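Local coordinates for protein 3-dehydroquinate dehydratase (Geobacillus kaustophilus, PDB 2YR1) that probably catalyses the cis-dehydration of 3-dehydroquinate to 3-dehydroshikimate, a step on the chorismate route to the aromatic amino acids, at residues L49-D54 against I81-R86; V175-K180 against T205-G210. One frame throughout, in Å; residues are numbered along the deposited sequence.

In the fold
Both contacts pair neighbouring strands of one eight-stranded parallel barrel. Contact 1 joins strands 48-52 and 81-84, contact 2 joins 172-177 and 203-207, and strands 117-121 and 141-148 lie between them on one side of the barrel. Their centres are 19 Å apart and their nearest atoms about 7 Å, so they do not touch. The predicted catalytic residues relate them: the R86 side chain of contact 1 lies about 3 Å from those of both K174, the likely Schiff-base lysine, and H147, while the A176 side chain of contact 2 is about 4 Å from that of H147. M208 of contact 2 also comes within about 4 Å of R216, a predicted substrate-binding residue, side chain to side chain.

Contact 1 of 2, residues L49-D54 against I81-R86; sequences LEWRAD and ILFTIR
L49 O accepts a nearly linear bond from L82 N (2.7 Å, 167° at the hydrogen), the first of the bonds of a parallel pair; beside it the L49 and I81 side chains meet on the face that carries W51 and F83. On the other face, E50 has CG anti to its backbone N (chi1 175°), and the extended chain takes OE2 to T84 OG1 at 2.8 Å, where it receives the hydroxyl proton on its anti lone pair. The same oxygen forms a long salt bridge with R86 NH2 (3.5 Å). W51 continues the pairing through its N to L82 O and its O to T84 N. Its indole and the F83 ring lie side by side and oblique, their planes at 58°, though the exact closeness where they meet is doubtful. R52, bent at chi2 and chi3, brings NE and NH2 side-on to D54 in a salt bridge: OD1 and OD2 each receive one N-H on the syn lone pair, close to the guanidinium plane, and NH2 to OD2 is 2.9 Å. R86 CG sits over one guanidinium face, and R52 NH1 bonds to S235 O. A53 sets CB over the centre of the W51 ring, 4.0 Å above its plane, and against F83 CE1 at 3.5 Å. D54 OD1 also takes a weak bond from the backbone N of R86, and OD2 one from Q93 N. A lysine in place of R52 would lose the two-pronged grip, and the D54 carboxylate would probably lose its paired guanidinium partner and be held less firmly in rotation. The strands belong to a beta-alpha-beta unit through helix 62-75, against which W51 and I81 pack; E50 and R52 lie on the opposite face, with the R86 side chain near the predicted catalytic K174 and H147, consistent with the substrate site predicted in this TIM-barrel enzyme.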
loop_
_atom_site.group_PDB
_atom_site.type_symbol
_atom_site.label_atom_id
_atom_site.label_comp_id
_atom_site.label_asym_id
_atom_site.label_seq_id
_atom_site.Cartn_x
_atom_site.Cartn_y
_atom_site.Cartn_z
ATOM N N LEU A 49 13.425 -14.460 13.284
ATOM C CA LEU A 49 14.441 -15.054 12.426
ATOM C C LEU A 49 13.900 -16.354 11.851
ATOM O O LEU A 49 13.505 -17.246 12.608
ATOM C CB LEU A 49 15.685 -15.354 13.266
ATOM C CG LEU A 49 17.034 -15.625 12.608
ATOM C CD1 LEU A 49 17.503 -14.388 11.876
ATOM C CD2 LEU A 49 18.037 -15.984 13.688
ATOM N N GLU A 50 13.856 -16.471 10.529
ATOM C CA GLU A 50 13.372 -17.706 9.925
ATOM C C GLU A 50 14.514 -18.467 9.285
ATOM O O GLU A 50 14.997 -18.087 8.221
ATOM C CB GLU A 50 12.326 -17.470 8.837
ATOM C CG GLU A 50 11.942 -18.796 8.163
ATOM C CD GLU A 50 11.124 -18.633 6.896
ATOM O OE1 GLU A 50 11.412 -17.710 6.099
ATOM O OE2 GLU A 50 10.202 -19.444 6.685
ATOM N N TRP A 51 14.977 -19.539 9.902
ATOM C CA TRP A 51 16.029 -20.215 9.199
ATOM C C TRP A 51 15.393 -21.251 8.309
ATOM O O TRP A 51 14.632 -22.113 8.746
ATOM C CB TRP A 51 17.118 -20.735 10.157
ATOM C CG TRP A 51 17.095 -22.132 10.632
ATOM C CD1 TRP A 51 16.219 -22.681 11.520
ATOM C CD2 TRP A 51 18.125 -23.112 10.424
ATOM N NE1 TRP A 51 16.651 -23.939 11.897
ATOM C CE2 TRP A 51 17.817 -24.227 11.237
ATOM C CE3 TRP A 51 19.282 -23.151 9.634
ATOM C CZ2 TRP A 51 18.625 -25.371 11.289
ATOM C CZ3 TRP A 51 20.086 -24.288 9.685
ATOM C CH2 TRP A 51 19.751 -25.383 10.506
ATOM N N ARG A 52 15.635 -21.063 7.017
ATOM C CA ARG A 52 15.130 -21.922 5.972
ATOM C C ARG A 52 16.025 -23.159 5.871
ATOM O O ARG A 52 16.839 -23.305 4.945
ATOM C CB ARG A 52 15.117 -21.150 4.655
ATOM C CG ARG A 52 13.931 -20.223 4.483
ATOM C CD ARG A 52 12.680 -21.043 4.241
ATOM N NE ARG A 52 12.771 -21.835 3.016
ATOM C CZ ARG A 52 12.632 -21.333 1.792
ATOM N NH1 ARG A 52 12.392 -20.039 1.636
ATOM N NH2 ARG A 52 12.727 -22.119 0.726
ATOM N N ALA A 53 15.846 -24.054 6.837
ATOM C CA ALA A 53 16.634 -25.273 6.936
ATOM C C ALA A 53 16.692 -26.126 5.675
ATOM O O ALA A 53 17.541 -27.018 5.575
ATOM C CB ALA A 53 16.140 -26.106 8.117
ATOM N N ASP A 54 15.817 -25.869 4.709
ATOM C CA ASP A 54 15.843 -26.668 3.493
ATOM C C ASP A 54 17.024 -26.353 2.572
ATOM O O ASP A 54 17.178 -26.978 1.516
ATOM C CB ASP A 54 14.516 -26.563 2.738
ATOM C CG ASP A 54 14.024 -25.142 2.597
ATOM O OD1 ASP A 54 13.892 -24.447 3.624
ATOM O OD2 ASP A 54 13.753 -24.731 1.450
ATOM N N ILE A 81 12.943 -17.676 16.943
ATOM C CA ILE A 81 13.397 -18.386 15.758
ATOM C C ILE A 81 12.337 -19.325 15.204
ATOM O O ILE A 81 11.838 -20.219 15.910
ATOM C CB ILE A 81 14.683 -19.209 16.028
ATOM C CG1 ILE A 81 15.814 -18.280 16.487
ATOM C CG2 ILE A 81 15.119 -19.915 14.764
ATOM C CD1 ILE A 81 17.134 -19.015 16.789
ATOM N N LEU A 82 11.991 -19.101 13.937
ATOM C CA LEU A 82 11.017 -19.911 13.222
ATOM C C LEU A 82 11.814 -20.912 12.389
ATOM O O LEU A 82 12.639 -20.511 11.559
ATOM C CB LEU A 82 10.164 -19.030 12.310
ATOM C CG LEU A 82 9.369 -19.652 11.151
ATOM C CD1 LEU A 82 8.236 -20.541 11.648
ATOM C CD2 LEU A 82 8.805 -18.512 10.313
ATOM N N PHE A 83 11.580 -22.204 12.635
ATOM C CA PHE A 83 12.271 -23.283 11.927
ATOM C C PHE A 83 11.396 -23.704 10.766
ATOM O O PHE A 83 10.260 -24.144 10.959
ATOM C CB PHE A 83 12.496 -24.476 12.849
ATOM C CG PHE A 83 13.210 -25.621 12.192
ATOM C CD1 PHE A 83 14.586 -25.608 12.051
ATOM C CD2 PHE A 83 12.501 -26.709 11.698
ATOM C CE1 PHE A 83 15.259 -26.658 11.427
ATOM C CE2 PHE A 83 13.160 -27.769 11.073
ATOM C CZ PHE A 83 14.550 -27.739 10.937
ATOM N N THR A 84 11.938 -23.579 9.559
ATOM C CA THR A 84 11.206 -23.886 8.343
ATOM C C THR A 84 11.941 -24.805 7.370
ATOM O O THR A 84 13.103 -24.569 7.041
ATOM C CB THR A 84 10.893 -22.587 7.577
ATOM O OG1 THR A 84 10.222 -21.669 8.448
ATOM C CG2 THR A 84 10.035 -22.869 6.347
ATOM N N ILE A 85 11.255 -25.849 6.918
ATOM C CA ILE A 85 11.789 -26.764 5.912
ATOM C C ILE A 85 10.771 -26.711 4.780
ATOM O O ILE A 85 9.845 -27.519 4.709
ATOM C CB ILE A 85 11.926 -28.215 6.433
ATOM C CG1 ILE A 85 13.042 -28.285 7.480
ATOM C CG2 ILE A 85 12.239 -29.143 5.286
ATOM C CD1 ILE A 85 13.206 -29.661 8.141
ATOM N N ARG A 86 10.944 -25.733 3.901
ATOM C CA ARG A 86 10.037 -25.538 2.782
ATOM C C ARG A 86 10.055 -26.693 1.785
ATOM O O ARG A 86 11.107 -27.096 1.311
ATOM C CB ARG A 86 10.378 -24.226 2.051
ATOM C CG ARG A 86 9.404 -23.846 0.922
ATOM C CD ARG A 86 8.104 -23.254 1.472
ATOM N NE ARG A 86 8.334 -21.985 2.166
ATOM C CZ ARG A 86 8.076 -21.764 3.454
ATOM N NH1 ARG A 86 7.572 -22.729 4.212
ATOM N NH2 ARG A 86 8.330 -20.570 3.987
#

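Contact 2 of 2, residues V175-K180 against T205-G210; sequences VAVMPK and TMAMGG
V175 CG2 and T205 CG2 press together at 3.5 Å, tighter than ordinary van der Waals contact, with the two side chains lying alongside and pointing the same way; T205 OG1 is hydrogen-bonded to T192 OG1. One step on, A176 offers only a methyl, and the M206 side chain lies against it: CG, set between the backbone N and the carbonyl carbon (chi1 57°), is 3.6 Å from A176 CB, and the bend at chi2 keeps SD near the same methyl, at 3.8 Å. Three backbone bonds knit this parallel pair, M206 N to V175 O, V177 N to M206 O and M208 N to V177 O, the last being the shortest at 2.8 Å. The pair forms part of the beta-alpha-beta crossover through helix 182-198 in the TIM barrel, and V177, P179 and A207 turn their side chains to that helix. Beyond the strand ends, P179 turns its CD edge to the other segment, CD lying 3.2 Å from M208 O and 3.9 Å from A207 CB. M208 folds back at chi3, laying CE 3.5 Å from V177 O, while M178 crosses it at about a right angle with SD 4.0 Å from M208 CB.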
loop_
_atom_site.group_PDB
_atom_site.type_symbol
_atom_site.label_atom_id
_atom_site.label_comp_id
_atom_site.label_asym_id
_atom_site.label_seq_id
_atom_site.Cartn_x
_atom_site.Cartn_y
_atom_site.Cartn_z
ATOM N N VAL A 175 -0.329 -17.723 3.998
ATOM C CA VAL A 175 -0.542 -17.968 2.567
ATOM C C VAL A 175 0.263 -16.970 1.724
ATOM O O VAL A 175 0.225 -15.761 1.971
ATOM C CB VAL A 175 -2.035 -17.846 2.115
ATOM C CG1 VAL A 175 -2.907 -18.922 2.783
ATOM C CG2 VAL A 175 -2.564 -16.478 2.442
ATOM N N ALA A 176 1.005 -17.471 0.740
ATOM C CA ALA A 176 1.751 -16.569 -0.142
ATOM C C ALA A 176 1.351 -16.858 -1.599
ATOM O O ALA A 176 1.103 -18.007 -1.965
ATOM C CB ALA A 176 3.274 -16.740 0.067
ATOM N N VAL A 177 1.265 -15.823 -2.426
ATOM C CA VAL A 177 0.903 -16.006 -3.816
ATOM C C VAL A 177 1.831 -15.235 -4.746
ATOM O O VAL A 177 2.555 -14.334 -4.310
ATOM C CB VAL A 177 -0.561 -15.560 -4.110
ATOM C CG1 VAL A 177 -1.549 -16.413 -3.312
ATOM C CG2 VAL A 177 -0.744 -14.062 -3.771
ATOM N N MET A 178 1.818 -15.615 -6.023
ATOM C CA MET A 178 2.636 -14.940 -7.042
ATOM C C MET A 178 1.657 -14.210 -7.929
ATOM O O MET A 178 0.918 -14.833 -8.712
ATOM C CB MET A 178 3.424 -15.931 -7.886
ATOM C CG MET A 178 4.354 -15.236 -8.873
ATOM S SD MET A 178 5.682 -14.463 -7.989
ATOM C CE MET A 178 7.046 -15.609 -8.375
ATOM N N PRO A 179 1.603 -12.875 -7.805
ATOM C CA PRO A 179 0.669 -12.093 -8.622
ATOM C C PRO A 179 1.171 -11.962 -10.057
ATOM O O PRO A 179 2.362 -11.917 -10.291
ATOM C CB PRO A 179 0.635 -10.749 -7.896
ATOM C CG PRO A 179 2.031 -10.598 -7.447
ATOM C CD PRO A 179 2.388 -11.994 -6.920
ATOM N N LYS A 180 0.255 -11.877 -11.002
ATOM C CA LYS A 180 0.641 -11.739 -12.399
ATOM C C LYS A 180 0.066 -10.422 -12.887
ATOM O O LYS A 180 0.241 -10.032 -14.045
ATOM C CB LYS A 180 0.089 -12.910 -13.215
ATOM C CG LYS A 180 0.629 -14.269 -12.796
ATOM C CD LYS A 180 2.144 -14.306 -12.851
ATOM C CE LYS A 180 2.699 -15.662 -12.443
ATOM N NZ LYS A 180 2.331 -16.719 -13.417
ATOM N N THR A 205 0.308 -13.086 5.291
ATOM C CA THR A 205 0.051 -13.197 3.868
ATOM C C THR A 205 0.999 -12.297 3.097
ATOM O O THR A 205 1.533 -11.314 3.636
ATOM C CB THR A 205 -1.397 -12.773 3.482
ATOM O OG1 THR A 205 -1.556 -11.372 3.702
ATOM C CG2 THR A 205 -2.456 -13.555 4.275
ATOM N N MET A 206 1.210 -12.645 1.833
ATOM C CA MET A 206 2.058 -11.857 0.948
ATOM C C MET A 206 1.883 -12.243 -0.516
ATOM O O MET A 206 1.518 -13.380 -0.843
ATOM C CB MET A 206 3.553 -11.999 1.317
ATOM C CG MET A 206 4.089 -13.428 1.306
ATOM S SD MET A 206 3.827 -14.263 2.895
ATOM C CE MET A 206 5.263 -13.737 3.833
ATOM N N ALA A 207 2.096 -11.264 -1.383
ATOM C CA ALA A 207 2.101 -11.477 -2.829
ATOM C C ALA A 207 3.608 -11.273 -3.025
ATOM O O ALA A 207 4.178 -10.283 -2.538
ATOM C CB ALA A 207 1.313 -10.387 -3.562
ATOM N N MET A 208 4.256 -12.219 -3.691
ATOM C CA MET A 208 5.700 -12.155 -3.911
ATOM C C MET A 208 6.015 -11.308 -5.129
ATOM O O MET A 208 5.107 -10.762 -5.740
ATOM C CB MET A 208 6.222 -13.574 -4.097
ATOM C CG MET A 208 5.885 -14.469 -2.906
ATOM S SD MET A 208 6.452 -16.155 -3.129
ATOM C CE MET A 208 5.071 -16.821 -4.118
ATOM N N GLY A 209 7.301 -11.203 -5.479
ATOM C CA GLY A 209 7.693 -10.418 -6.640
ATOM C C GLY A 209 7.578 -8.904 -6.487
ATOM O O GLY A 209 7.139 -8.394 -5.443
ATOM N N GLY A 210 7.945 -8.180 -7.548
ATOM C CA GLY A 210 7.915 -6.724 -7.508
ATOM C C GLY A 210 6.493 -6.229 -7.349
ATOM O O GLY A 210 6.211 -5.286 -6.609
#